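Local structure of protein CbbY (Rhodobacter sphaeroides, 4UAS) at residues 3-8 and 107-112; 33-38 and 65-70; 50-55 and 73-78; 98-103 and 215-220; 174-179 and 197-202. The protein dephosphorylates xylulose-1,5-bisphosphate, a potent Rubisco inhibitor made by Rubisco itself, to xylulose 5-phosphate in a magnesium-dependent reaction of high selectivity. One frame throughout, in Å; residues are numbered along the deposited sequence.

Interaction 1: 3-8 and 107-112. With MG (magnesium ion), chain D.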
# COMPACT_ATOMS: atom_id res chain seq x y z
N GLU A 3 10.20 -14.34 -11.91
CA GLU A 3 9.23 -15.38 -11.53
C GLU A 3 8.09 -14.89 -10.66
O GLU A 3 7.06 -15.50 -10.61
CB GLU A 3 9.93 -16.53 -10.81
CG GLU A 3 10.82 -17.31 -11.78
CD GLU A 3 11.61 -18.43 -11.17
OE1 GLU A 3 11.44 -18.71 -9.97
OE2 GLU A 3 12.44 -19.00 -11.94
N ALA A 4 8.23 -13.71 -10.06
CA ALA A 4 7.15 -13.14 -9.24
C ALA A 4 7.30 -11.62 -9.24
O ALA A 4 8.39 -11.11 -9.23
CB ALA A 4 7.14 -13.68 -7.79
N ILE A 5 6.15 -10.95 -9.13
CA ILE A 5 6.08 -9.51 -8.88
C ILE A 5 5.28 -9.30 -7.64
O ILE A 5 4.17 -9.83 -7.49
CB ILE A 5 5.42 -8.76 -10.08
CG1 ILE A 5 6.03 -9.14 -11.43
CG2 ILE A 5 5.49 -7.28 -9.84
CD1 ILE A 5 5.21 -8.70 -12.63
N LEU A 6 5.85 -8.45 -6.78
CA LEU A 6 5.25 -8.10 -5.48
C LEU A 6 4.84 -6.63 -5.53
O LEU A 6 5.68 -5.76 -5.78
CB LEU A 6 6.20 -8.39 -4.34
CG LEU A 6 6.55 -9.85 -4.18
CD1 LEU A 6 7.70 -10.28 -5.04
CD2 LEU A 6 6.89 -10.18 -2.72
N PHE A 7 3.58 -6.36 -5.33
CA PHE A 7 3.01 -5.02 -5.38
C PHE A 7 2.67 -4.46 -4.02
O PHE A 7 1.94 -5.04 -3.26
CB PHE A 7 1.70 -5.02 -6.16
CG PHE A 7 1.85 -5.37 -7.63
CD1 PHE A 7 1.93 -4.37 -8.59
CD2 PHE A 7 1.85 -6.69 -8.04
CE1 PHE A 7 1.99 -4.72 -9.96
CE2 PHE A 7 1.98 -7.00 -9.38
CZ PHE A 7 2.02 -6.03 -10.32
N ASP A 8 3.19 -3.25 -3.75
CA ASP A 8 2.62 -2.38 -2.78
C ASP A 8 1.18 -2.05 -3.19
O ASP A 8 0.83 -2.15 -4.35
CB ASP A 8 3.48 -1.13 -2.72
CG ASP A 8 3.06 -0.13 -1.72
OD1 ASP A 8 2.85 -0.53 -0.55
OD2 ASP A 8 2.77 1.04 -2.06
N ALA A 107 2.30 -14.58 -19.04
CA ALA A 107 3.59 -15.20 -18.89
C ALA A 107 3.69 -16.20 -17.76
O ALA A 107 4.75 -16.82 -17.61
CB ALA A 107 4.67 -14.15 -18.76
N GLY A 108 2.63 -16.38 -17.01
CA GLY A 108 2.66 -17.34 -15.91
C GLY A 108 3.43 -16.88 -14.70
O GLY A 108 3.80 -17.69 -13.84
N ILE A 109 3.61 -15.58 -14.54
CA ILE A 109 4.35 -15.01 -13.45
C ILE A 109 3.41 -14.88 -12.22
O ILE A 109 2.30 -14.40 -12.31
CB ILE A 109 4.88 -13.66 -13.88
CG1 ILE A 109 6.00 -13.88 -14.91
CG2 ILE A 109 5.49 -12.88 -12.70
CD1 ILE A 109 6.36 -12.66 -15.62
N ARG A 110 3.87 -15.33 -11.07
CA ARG A 110 3.00 -15.26 -9.89
C ARG A 110 3.09 -13.85 -9.29
O ARG A 110 4.11 -13.18 -9.30
CB ARG A 110 3.41 -16.32 -8.87
CG ARG A 110 3.25 -17.73 -9.42
CD ARG A 110 3.49 -18.79 -8.35
NE ARG A 110 2.29 -18.94 -7.50
CZ ARG A 110 2.31 -19.08 -6.16
NH1 ARG A 110 3.46 -19.10 -5.53
NH2 ARG A 110 1.22 -19.23 -5.43
N LEU A 111 1.99 -13.45 -8.68
CA LEU A 111 1.77 -12.08 -8.19
C LEU A 111 1.41 -12.09 -6.71
O LEU A 111 0.61 -12.88 -6.25
CB LEU A 111 0.61 -11.44 -8.98
CG LEU A 111 0.79 -11.40 -10.48
CD1 LEU A 111 -0.42 -10.75 -11.15
CD2 LEU A 111 2.03 -10.75 -10.97
N ALA A 112 1.97 -11.11 -5.98
CA ALA A 112 1.67 -10.92 -4.58
C ALA A 112 1.32 -9.45 -4.31
O ALA A 112 1.88 -8.54 -4.98
CB ALA A 112 2.80 -11.35 -3.67
MG MG D . 2.63 2.65 -0.71
O HOH W 1 6.28 -17.82 -11.71
O HOH W 2 2.64 4.41 0.23
O HOH W 3 4.60 2.12 0.16

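Interaction 2: 33-38 and 65-70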
# COMPACT_ATOMS: atom_id res chain seq x y z
N VAL A 33 -15.25 13.71 18.05
CA VAL A 33 -13.98 14.29 18.47
C VAL A 33 -13.64 15.45 17.56
O VAL A 33 -14.14 15.54 16.42
CB VAL A 33 -12.81 13.29 18.57
CG1 VAL A 33 -13.03 12.32 19.69
CG2 VAL A 33 -12.55 12.60 17.24
N ASP A 34 -12.77 16.35 18.02
CA ASP A 34 -12.35 17.52 17.29
C ASP A 34 -11.18 17.29 16.35
O ASP A 34 -10.77 18.22 15.61
CB ASP A 34 -12.08 18.69 18.24
CG ASP A 34 -10.90 18.52 19.14
OD1 ASP A 34 -10.47 17.40 19.37
OD2 ASP A 34 -10.37 19.55 19.64
N TRP A 35 -10.69 16.08 16.25
CA TRP A 35 -9.51 15.79 15.45
C TRP A 35 -9.81 15.97 13.97
O TRP A 35 -10.88 15.62 13.47
CB TRP A 35 -9.05 14.32 15.65
CG TRP A 35 -9.00 13.86 17.06
CD1 TRP A 35 -8.81 14.59 18.20
CD2 TRP A 35 -9.04 12.51 17.46
NE1 TRP A 35 -8.83 13.76 19.29
CE2 TRP A 35 -8.95 12.47 18.85
CE3 TRP A 35 -9.17 11.30 16.74
CZ2 TRP A 35 -8.98 11.27 19.57
CZ3 TRP A 35 -9.25 10.09 17.47
CH2 TRP A 35 -9.11 10.08 18.86
N PHE A 36 -8.82 16.52 13.24
CA PHE A 36 -8.98 16.72 11.80
C PHE A 36 -7.57 16.78 11.20
O PHE A 36 -6.74 17.55 11.68
CB PHE A 36 -9.75 18.03 11.49
CG PHE A 36 -9.89 18.25 10.05
CD1 PHE A 36 -10.94 17.57 9.34
CD2 PHE A 36 -9.05 18.97 9.33
CE1 PHE A 36 -11.12 17.70 7.99
CE2 PHE A 36 -9.18 19.10 7.97
CZ PHE A 36 -10.21 18.47 7.27
N TRP A 37 -7.32 15.93 10.23
CA TRP A 37 -6.05 15.86 9.57
C TRP A 37 -6.06 16.51 8.19
O TRP A 37 -6.69 16.03 7.26
CB TRP A 37 -5.63 14.38 9.42
CG TRP A 37 -5.40 13.67 10.73
CD1 TRP A 37 -5.28 14.19 11.93
CD2 TRP A 37 -5.21 12.24 10.87
NE1 TRP A 37 -5.07 13.22 12.88
CE2 TRP A 37 -5.00 12.00 12.24
CE3 TRP A 37 -5.19 11.14 9.99
CZ2 TRP A 37 -4.76 10.72 12.74
CZ3 TRP A 37 -4.97 9.90 10.52
CH2 TRP A 37 -4.75 9.68 11.86
N ASP A 38 -5.42 17.68 8.12
CA ASP A 38 -5.23 18.36 6.85
C ASP A 38 -4.11 17.69 6.06
O ASP A 38 -3.40 16.83 6.58
CB ASP A 38 -5.12 19.89 6.97
CG ASP A 38 -3.97 20.37 7.77
OD1 ASP A 38 -2.89 19.74 7.82
OD2 ASP A 38 -4.13 21.54 8.35
N ASP A 65 -9.25 16.48 21.84
CA ASP A 65 -10.02 15.61 22.67
C ASP A 65 -9.27 14.31 22.96
O ASP A 65 -8.57 13.80 22.09
CB ASP A 65 -11.35 15.25 22.00
CG ASP A 65 -12.29 16.39 21.83
OD1 ASP A 65 -12.26 17.34 22.66
OD2 ASP A 65 -13.19 16.26 20.93
N PRO A 66 -9.46 13.74 24.16
CA PRO A 66 -8.91 12.38 24.39
C PRO A 66 -9.65 11.36 23.56
O PRO A 66 -10.80 11.56 23.19
CB PRO A 66 -9.14 12.18 25.88
CG PRO A 66 -10.26 13.01 26.20
CD PRO A 66 -10.22 14.23 25.31
N ALA A 67 -9.01 10.25 23.25
CA ALA A 67 -9.70 9.20 22.50
C ALA A 67 -10.92 8.68 23.28
O ALA A 67 -10.77 8.31 24.44
CB ALA A 67 -8.76 8.05 22.25
N PRO A 68 -12.08 8.61 22.64
CA PRO A 68 -13.27 8.12 23.36
C PRO A 68 -13.54 6.62 23.19
O PRO A 68 -14.37 6.09 23.87
CB PRO A 68 -14.40 8.91 22.67
CG PRO A 68 -13.99 8.93 21.25
CD PRO A 68 -12.47 9.16 21.32
N LEU A 69 -12.73 5.92 22.39
CA LEU A 69 -12.79 4.50 22.17
C LEU A 69 -11.36 3.99 22.08
O LEU A 69 -10.43 4.74 21.75
CB LEU A 69 -13.43 4.19 20.78
CG LEU A 69 -14.82 4.55 20.47
CD1 LEU A 69 -15.19 4.01 19.12
CD2 LEU A 69 -15.74 3.94 21.48
N PRO A 70 -11.16 2.66 22.23
CA PRO A 70 -9.85 2.09 21.95
C PRO A 70 -9.46 2.35 20.49
O PRO A 70 -10.32 2.40 19.62
CB PRO A 70 -10.05 0.59 22.19
CG PRO A 70 -11.19 0.53 23.20
CD PRO A 70 -12.10 1.65 22.76
O HOH W 4 -10.49 19.51 22.50

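Interaction 3: 50-55 and 73-78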
# COMPACT_ATOMS: atom_id res chain seq x y z
N GLY A 50 0.50 1.82 8.65
CA GLY A 50 -0.55 1.15 9.37
C GLY A 50 -1.49 2.15 10.02
O GLY A 50 -1.03 3.06 10.70
N GLY A 51 -2.78 1.97 9.81
CA GLY A 51 -3.71 2.97 10.33
C GLY A 51 -3.73 3.04 11.86
O GLY A 51 -3.87 4.11 12.44
N LYS A 52 -3.66 1.90 12.52
CA LYS A 52 -3.72 1.90 13.98
C LYS A 52 -2.48 2.60 14.53
O LYS A 52 -2.57 3.40 15.50
CB LYS A 52 -3.84 0.48 14.57
CG LYS A 52 -5.15 -0.20 14.31
CD LYS A 52 -5.31 -1.55 15.00
CE LYS A 52 -4.30 -2.58 14.65
NZ LYS A 52 -4.14 -2.93 13.23
N GLU A 53 -1.31 2.28 13.95
CA GLU A 53 -0.06 2.87 14.35
C GLU A 53 -0.06 4.38 14.15
O GLU A 53 0.50 5.14 14.92
CB GLU A 53 1.11 2.20 13.61
CG GLU A 53 1.33 0.70 13.92
CD GLU A 53 0.40 -0.27 13.19
OE1 GLU A 53 -0.52 0.10 12.47
OE2 GLU A 53 0.67 -1.51 13.38
N ARG A 54 -0.66 4.82 13.05
CA ARG A 54 -0.72 6.24 12.72
C ARG A 54 -1.63 6.96 13.73
O ARG A 54 -1.29 8.03 14.20
CB ARG A 54 -1.30 6.41 11.29
CG ARG A 54 -1.21 7.80 10.79
CD ARG A 54 -1.60 7.94 9.32
NE ARG A 54 -0.69 7.18 8.54
CZ ARG A 54 -0.99 6.32 7.62
NH1 ARG A 54 -2.20 6.31 7.07
NH2 ARG A 54 -0.08 5.45 7.18
N ILE A 55 -2.78 6.37 14.08
CA ILE A 55 -3.62 6.98 15.13
C ILE A 55 -2.85 7.08 16.42
O ILE A 55 -2.89 8.10 17.10
CB ILE A 55 -4.97 6.19 15.27
CG1 ILE A 55 -5.82 6.28 14.02
CG2 ILE A 55 -5.72 6.69 16.51
CD1 ILE A 55 -6.88 5.19 13.96
N ASP A 73 -10.93 0.12 17.80
CA ASP A 73 -12.30 0.38 17.45
C ASP A 73 -12.41 1.63 16.53
O ASP A 73 -13.25 1.65 15.63
CB ASP A 73 -13.15 0.54 18.71
CG ASP A 73 -13.21 -0.76 19.50
OD1 ASP A 73 -13.56 -1.80 18.95
OD2 ASP A 73 -12.65 -0.77 20.56
N ILE A 74 -11.60 2.61 16.81
CA ILE A 74 -11.52 3.79 15.90
C ILE A 74 -11.11 3.34 14.49
O ILE A 74 -11.70 3.72 13.47
CB ILE A 74 -10.59 4.87 16.41
CG1 ILE A 74 -11.01 5.36 17.82
CG2 ILE A 74 -10.50 6.04 15.42
CD1 ILE A 74 -10.02 6.26 18.50
N HIS A 75 -10.07 2.52 14.46
CA HIS A 75 -9.55 1.99 13.19
C HIS A 75 -10.56 1.13 12.47
O HIS A 75 -10.68 1.23 11.23
CB HIS A 75 -8.25 1.27 13.42
CG HIS A 75 -7.58 0.76 12.19
ND1 HIS A 75 -7.38 -0.59 11.98
CD2 HIS A 75 -7.09 1.39 11.11
CE1 HIS A 75 -6.84 -0.77 10.79
NE2 HIS A 75 -6.64 0.42 10.24
N ARG A 76 -11.28 0.28 13.21
CA ARG A 76 -12.32 -0.54 12.57
C ARG A 76 -13.38 0.34 11.90
O ARG A 76 -13.79 0.10 10.77
CB ARG A 76 -12.97 -1.48 13.60
CG ARG A 76 -14.11 -2.35 13.10
CD ARG A 76 -14.73 -3.30 14.16
NE ARG A 76 -14.21 -3.13 15.53
CZ ARG A 76 -13.00 -3.55 15.95
NH1 ARG A 76 -12.62 -3.36 17.22
NH2 ARG A 76 -12.15 -4.16 15.10
N ALA A 77 -13.83 1.38 12.61
CA ALA A 77 -14.83 2.27 12.06
C ALA A 77 -14.29 2.99 10.79
O ALA A 77 -14.99 3.13 9.80
CB ALA A 77 -15.24 3.28 13.12
N LYS A 78 -13.05 3.40 10.85
CA LYS A 78 -12.44 4.07 9.70
C LYS A 78 -12.27 3.12 8.52
O LYS A 78 -12.48 3.53 7.38
CB LYS A 78 -11.11 4.69 10.11
CG LYS A 78 -10.30 5.30 8.95
CD LYS A 78 -9.28 4.31 8.36
CE LYS A 78 -8.76 4.75 7.01
NZ LYS A 78 -7.74 3.85 6.49

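Interaction 4: 98-103 and 215-220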
# COMPACT_ATOMS: atom_id res chain seq x y z
N ALA A 98 -2.65 -2.17 -14.65
CA ALA A 98 -3.47 -3.19 -15.27
C ALA A 98 -2.74 -3.90 -16.41
O ALA A 98 -2.80 -5.14 -16.52
CB ALA A 98 -4.82 -2.61 -15.78
N ASP A 99 -2.04 -3.15 -17.26
CA ASP A 99 -1.29 -3.77 -18.40
C ASP A 99 -0.19 -4.70 -17.89
O ASP A 99 -0.00 -5.78 -18.46
CB ASP A 99 -0.69 -2.69 -19.24
CG ASP A 99 -1.73 -1.88 -19.98
OD1 ASP A 99 -2.87 -2.35 -20.13
OD2 ASP A 99 -1.35 -0.80 -20.49
N LEU A 100 0.56 -4.31 -16.86
CA LEU A 100 1.62 -5.16 -16.34
C LEU A 100 1.01 -6.47 -15.77
O LEU A 100 1.57 -7.54 -16.00
CB LEU A 100 2.39 -4.42 -15.27
CG LEU A 100 3.56 -5.22 -14.69
CD1 LEU A 100 4.57 -5.46 -15.72
CD2 LEU A 100 4.15 -4.49 -13.48
N ILE A 101 -0.09 -6.35 -15.02
CA ILE A 101 -0.65 -7.54 -14.41
C ILE A 101 -1.14 -8.48 -15.49
O ILE A 101 -0.97 -9.70 -15.39
CB ILE A 101 -1.71 -7.13 -13.40
CG1 ILE A 101 -0.98 -6.57 -12.16
CG2 ILE A 101 -2.64 -8.30 -13.00
CD1 ILE A 101 -1.85 -5.90 -11.11
N ALA A 102 -1.74 -7.94 -16.53
CA ALA A 102 -2.24 -8.83 -17.61
C ALA A 102 -1.11 -9.50 -18.32
O ALA A 102 -1.22 -10.69 -18.63
CB ALA A 102 -3.04 -8.01 -18.57
N GLU A 103 -0.03 -8.80 -18.62
CA GLU A 103 1.13 -9.37 -19.24
C GLU A 103 1.76 -10.46 -18.36
O GLU A 103 2.17 -11.50 -18.85
CB GLU A 103 2.16 -8.32 -19.54
CG GLU A 103 3.24 -8.78 -20.47
CD GLU A 103 4.32 -7.73 -20.71
OE1 GLU A 103 4.16 -6.61 -20.21
OE2 GLU A 103 5.34 -8.05 -21.38
N ALA A 215 3.47 3.30 -16.30
CA ALA A 215 3.25 3.12 -17.75
C ALA A 215 4.57 3.22 -18.45
O ALA A 215 4.59 2.82 -19.61
CB ALA A 215 2.26 4.12 -18.27
N GLU A 216 5.65 3.71 -17.82
CA GLU A 216 6.98 3.81 -18.42
C GLU A 216 7.77 2.55 -18.24
O GLU A 216 8.93 2.48 -18.64
CB GLU A 216 7.72 4.99 -17.88
CG GLU A 216 7.04 6.30 -18.16
CD GLU A 216 7.56 7.52 -17.36
OE1 GLU A 216 8.17 7.40 -16.33
OE2 GLU A 216 7.15 8.62 -17.67
N LEU A 217 7.21 1.53 -17.59
CA LEU A 217 7.97 0.29 -17.37
C LEU A 217 8.43 -0.34 -18.66
O LEU A 217 9.53 -0.88 -18.70
CB LEU A 217 7.13 -0.69 -16.62
CG LEU A 217 7.27 -0.54 -15.14
CD1 LEU A 217 6.25 -1.40 -14.42
CD2 LEU A 217 8.68 -0.99 -14.70
N GLY A 218 7.52 -0.33 -19.67
CA GLY A 218 7.88 -0.94 -20.94
C GLY A 218 7.77 -2.45 -20.93
O GLY A 218 8.47 -3.17 -21.68
N GLY A 219 6.84 -2.94 -20.13
CA GLY A 219 6.58 -4.38 -20.14
C GLY A 219 7.45 -5.15 -19.16
O GLY A 219 8.25 -4.61 -18.36
N LEU A 220 7.31 -6.48 -19.22
CA LEU A 220 8.03 -7.33 -18.27
C LEU A 220 9.52 -7.17 -18.39
O LEU A 220 10.23 -7.25 -17.40
CB LEU A 220 7.63 -8.81 -18.48
CG LEU A 220 6.21 -9.22 -18.03
CD1 LEU A 220 5.87 -10.67 -18.52
CD2 LEU A 220 6.00 -9.10 -16.53

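Interaction 5: 174-179 and 197-202. With MG (magnesium ion), chain D.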
# COMPACT_ATOMS: atom_id res chain seq x y z
N LEU A 174 7.23 -3.44 -6.73
CA LEU A 174 6.79 -2.09 -7.16
C LEU A 174 6.30 -1.35 -5.94
O LEU A 174 5.49 -1.84 -5.15
CB LEU A 174 5.68 -2.13 -8.17
CG LEU A 174 6.07 -2.34 -9.61
CD1 LEU A 174 6.79 -3.59 -9.85
CD2 LEU A 174 4.88 -2.19 -10.50
N GLU A 175 6.83 -0.13 -5.75
CA GLU A 175 6.61 0.69 -4.56
C GLU A 175 6.46 2.15 -4.96
O GLU A 175 6.79 2.58 -6.05
CB GLU A 175 7.79 0.56 -3.59
CG GLU A 175 7.65 -0.63 -2.65
CD GLU A 175 6.63 -0.42 -1.56
OE1 GLU A 175 6.05 0.71 -1.51
OE2 GLU A 175 6.43 -1.38 -0.78
N ASP A 176 5.95 2.97 -3.99
CA ASP A 176 5.77 4.37 -4.16
C ASP A 176 6.43 5.21 -3.09
O ASP A 176 6.40 6.45 -3.21
CB ASP A 176 4.30 4.78 -4.23
CG ASP A 176 3.66 4.71 -2.85
OD1 ASP A 176 3.77 3.62 -2.27
OD2 ASP A 176 3.05 5.68 -2.35
N SER A 177 6.95 4.65 -2.01
CA SER A 177 7.41 5.38 -0.86
C SER A 177 8.73 4.89 -0.39
O SER A 177 9.15 3.74 -0.67
CB SER A 177 6.42 5.28 0.29
OG SER A 177 6.46 3.99 0.90
N LEU A 178 9.43 5.70 0.38
CA LEU A 178 10.72 5.35 0.94
C LEU A 178 10.60 4.21 1.95
O LEU A 178 11.43 3.30 1.91
CB LEU A 178 11.41 6.55 1.52
CG LEU A 178 12.77 6.33 2.15
CD1 LEU A 178 13.76 5.67 1.17
CD2 LEU A 178 13.33 7.63 2.70
N ASN A 179 9.61 4.23 2.80
CA ASN A 179 9.43 3.11 3.69
C ASN A 179 9.27 1.81 2.93
O ASN A 179 9.76 0.75 3.35
CB ASN A 179 8.25 3.31 4.60
CG ASN A 179 8.45 4.25 5.77
OD1 ASN A 179 7.43 4.94 6.22
ND2 ASN A 179 9.57 4.29 6.29
N PHE A 197 1.59 11.78 -4.97
CA PHE A 197 1.42 13.03 -4.35
C PHE A 197 2.14 13.19 -2.98
O PHE A 197 2.84 14.18 -2.70
CB PHE A 197 -0.12 13.36 -4.17
CG PHE A 197 -0.39 14.64 -3.45
CD1 PHE A 197 -0.09 15.82 -4.02
CD2 PHE A 197 -1.05 14.65 -2.21
CE1 PHE A 197 -0.31 17.00 -3.38
CE2 PHE A 197 -1.30 15.83 -1.59
CZ PHE A 197 -0.92 17.01 -2.14
N TYR A 198 1.90 12.22 -2.12
CA TYR A 198 2.37 12.32 -0.76
C TYR A 198 3.82 11.87 -0.59
O TYR A 198 4.36 11.99 0.49
CB TYR A 198 1.48 11.53 0.17
CG TYR A 198 0.24 12.26 0.58
CD1 TYR A 198 -1.03 11.81 0.21
CD2 TYR A 198 0.32 13.34 1.41
CE1 TYR A 198 -2.16 12.44 0.66
CE2 TYR A 198 -0.84 14.02 1.87
CZ TYR A 198 -2.07 13.55 1.48
OH TYR A 198 -3.17 14.20 1.98
N THR A 199 4.47 11.34 -1.63
CA THR A 199 5.83 10.82 -1.54
C THR A 199 6.83 11.45 -2.48
O THR A 199 7.99 11.10 -2.45
CB THR A 199 5.85 9.31 -1.67
OG1 THR A 199 5.38 8.99 -2.99
CG2 THR A 199 5.06 8.63 -0.58
N ARG A 200 6.37 12.37 -3.31
CA ARG A 200 7.24 12.93 -4.31
C ARG A 200 8.47 13.67 -3.76
O ARG A 200 9.51 13.74 -4.44
CB ARG A 200 6.47 13.84 -5.24
CG ARG A 200 7.14 13.84 -6.59
CD ARG A 200 6.28 14.67 -7.48
NE ARG A 200 4.88 14.20 -7.64
CZ ARG A 200 4.56 13.15 -8.37
NH1 ARG A 200 3.29 12.82 -8.49
NH2 ARG A 200 5.48 12.46 -8.91
N HIS A 201 8.35 14.17 -2.53
CA HIS A 201 9.41 14.90 -1.86
C HIS A 201 10.51 13.95 -1.37
O HIS A 201 11.57 14.42 -0.88
CB HIS A 201 8.86 15.71 -0.69
CG HIS A 201 8.34 14.86 0.42
ND1 HIS A 201 7.13 14.22 0.38
CD2 HIS A 201 8.90 14.52 1.59
CE1 HIS A 201 6.93 13.52 1.46
NE2 HIS A 201 8.01 13.68 2.21
N GLU A 202 10.24 12.65 -1.31
CA GLU A 202 11.19 11.69 -0.74
C GLU A 202 12.35 11.43 -1.68
O GLU A 202 12.31 11.70 -2.87
CB GLU A 202 10.50 10.39 -0.36
CG GLU A 202 9.41 10.56 0.72
CD GLU A 202 8.72 9.28 1.08
OE1 GLU A 202 8.63 8.37 0.26
OE2 GLU A 202 8.27 9.16 2.25
MG MG D . 2.63 2.65 -0.71
O HOH W 3 4.60 2.12 0.16
O HOH W 5 2.61 8.12 -3.21
O HOH W 2 2.64 4.41 0.23
O HOH W 6 8.05 6.66 3.41

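Interaction 1: 3-8 and 107-112
Residues 4-7 and 110-112 run as parallel neighbours, their axes 4.8 Å apart and 17° from parallel, with Ala4 beside Arg110, Ile5 beside Leu111 and Leu6 beside Ala112. This is the middle of the Rossmann-like sheet of the HAD superfamily, where strand 4-7 lies between 110-114 and 171-175. Four backbone bonds join the pair: Arg110 N to Glu3 O, Ile5 N to Arg110 O, Ala112 N to Ile5 O, and Phe7 N to Ala112 O, the last short (2.8 Å) and nearly straight at 173°. On one face Leu6 sets its CG 4.1 Å from Ala112 CB, and Tyr157 and Ala160 of helix 155-164 pack on Leu6. The other face is carried by Ile5 and Leu111, which lie side by side and point the same way; Leu111 CD2 comes within 4.0 Å of Ile5 CB and also reaches the edge of the Phe7 ring at CE2. Ile101 and Ala104 of helix 97-107 close over this layer. Ile109 crosses Ile5, its CG2 4.0 Å from Ile5 CG1. Just past the strand end, Asp8, inferred to be the nucleophile, swings its CG anti to the backbone N (chi1 -178°), and Asp8 OD2 binds the magnesium ion at 2.1 Å.

Interaction 2: 33-38 and 65-70
The indole of Trp35 has Val33 CG2 from its own loop over one face, 3.5 Å above the ring plane and offset toward the rim, while residues 65-67 line its edge. Trp35 NE1 donates to Asp65 O at 2.8 Å, with that oxygen 1° out of the indole plane; farther round, Trp35 CZ2 and CH2 meet Ala67 CA and CB. The other flat pair is two carboxylates: those of Asp34 and Asp65 stack with their planes 25° apart. Asp34 OD1 and Asp65 OD2 are 3.3 Å apart, a like-charge approach that would probably be costly by itself. Backbone amides probably offset it in a reciprocal pair. Asp65 N gives a straight bond to Asp34 OD1 (2.9 Å, 171°) on its syn side, somewhat out of the carboxylate plane, and Asp34 N meets Asp65 OD2 from above the carboxylate plane. Water 4 joins the outer oxygens, donating to Asp34 OD2 and Asp65 OD1. Both segments are interhelical loops of the helical cap domain: loop 33-38 comes after helix 17-31; loop 65-70 precedes helix 71-87. Phe28 and Phe58 meet Trp35 edge-to-face from the cap core. Toward the surface, Val33 sends CG1 against the Pro68 ring, 3.6 Å from Pro68 CD.

Interaction 3: 50-55 and 73-78
His75 reaches across to the start of helix 51-61 from near the start of helix 71-87. Its CB lies 3.5 Å from Lys52 CG and 4.2 Å from Ile55 CD1. With CG anti to the backbone N (chi1 -176°), the imidazole is carried over the first turn of the other helix. There His75 CG and ND1 press on the aliphatic part of Lys52, Lys52 CG lying 3.2 Å from His75 ND1; His75 CE1 also faces Lys52 CG, at 3.9 Å. His75 CD2 and NE2 meet the backbone: Lys52 N lies 3.7 Å above one face of the ring, toward its rim, and Gly51 CA is 3.8 Å from His75 CD2. With no side chain, Gly51 lets the imidazole come this near the helix start. Lys52 bends at its last two torsions, and its NZ forms a salt bridge with Asp145. Deeper in the cap, Ile55 CD1 touches Ile74 CG2 at 4.0 Å, and Phe24 packs on Ile55. The two short helical segments cross at 126°, axes 9.6 Å apart. Residues 50-54 and 75-78 both belong to the substrate-binding site, making this crossing part of the cap-domain wall of the HAD phosphatase pocket.

Interaction 4: 98-103 and 215-220
Leu100 is the first residue of helix 97-107 to touch the loop 215-220, and it does so with both methyls. Its CG stands anti to the backbone N (chi1 -178°), which spreads the branches between two leucines: Leu100 CD2 meets Leu217 CD1 at 3.9 Å, and Leu100 CD1 meets Leu220 CD2 at 4.0 Å. One residue on, Ile101 turns from the loop toward Phe7 and Phe130. Glu103, a turn after Leu100, extends its whole chain to meet Leu220 coming the opposite way. Its carboxylate straddles Leu220 N: the bonds to Glu103 OE1 and OE2 are both weak at 3.3 Å, though the one to OE2 is almost straight (174°) and the one to OE1 well bent (128°). Glu103 OE1 also lies 3.3 Å from Gly219 CA; Gly219, with positive phi and no side chain, leaves room for the acid. The apolar part of the same side chain is used too, Glu103 CG resting 3.8 Å from Leu220 CD1. This is packing at the flank of the Rossmann-like core: the loop after strand 209-210 runs along helix 97-107, and Leu220 fills in between that helix, Ile5 of strand 4-7 and Ile109 leading into strand 110-114.

Interaction 5: 174-179 and 197-202
Thr199 and Asp176 both set a gamma atom between the backbone N and the carbonyl carbon, Thr199 OG1 at chi1 64° and Asp176 CG at 74°. The first torsion aims the threonine hydroxyl at the neighbouring main chain; the second turns the carboxylate to the metal. Thr199 OG1 donates to Asp176 O at 2.7 Å, somewhat tilted from the carbonyl plane, and also pairs with the backbone N of Gly196. Its methyl, Thr199 CG2, rests 3.7 Å from Ser177 CB. Glu202, at the end of the type I turn that starts at Thr199, stretches out beyond CG so that Glu202 OE1 accepts from Leu178 N at 2.8 Å, the donor lying above the carboxylate plane. Glu202 OE2 receives a hydrogen bond from water 6, which accepts from Asn179 N. The acid sits at the first turn of helix 178-186, where Ser177 is the N-cap and bonds Gly180 N; its negative charge is probably favoured by the helix dipole. The loop 197-202 holds the segment after strand 171-175 from both its carbonyl and its amide side.

That segment carries one of the three protein ligands of the magnesium in this HAD site. Asp176 OD1 binds magnesium at 2.2 Å, alongside Asp8 OD2, Asp10 O and waters 2 and 3. The other oxygen, Asp176 OD2, takes hydrogen bonds from water 2 and from water 5, and water 5 also donates to Thr199 OG1. Thr199 is consequently a second-shell residue, fixing the ligand's backbone directly and its non-metal oxygen through water 5.

In the fold
From the N terminus, strand 4-7 starts the core sheet, and interaction 1 closes a long loop when the chain returns as strand 110-114. The whole cap lies within that excursion: there interactions 2 and 3 cross, their segments alternating along the chain, and touch through Trp35 and Ile74, tying the cap helices and loops together. Interaction 4 opens on helix 97-107, before interaction 1 has closed, so those two cross as well; it closes near the C terminus, with interaction 5 wholly within its span. Interactions 1 and 5 meet at neighbouring strands and share the magnesium ion, while Leu174 packs on Leu100 and Leu217 of interaction 4. Centres of interactions 1 and 2 are about 39 Å apart.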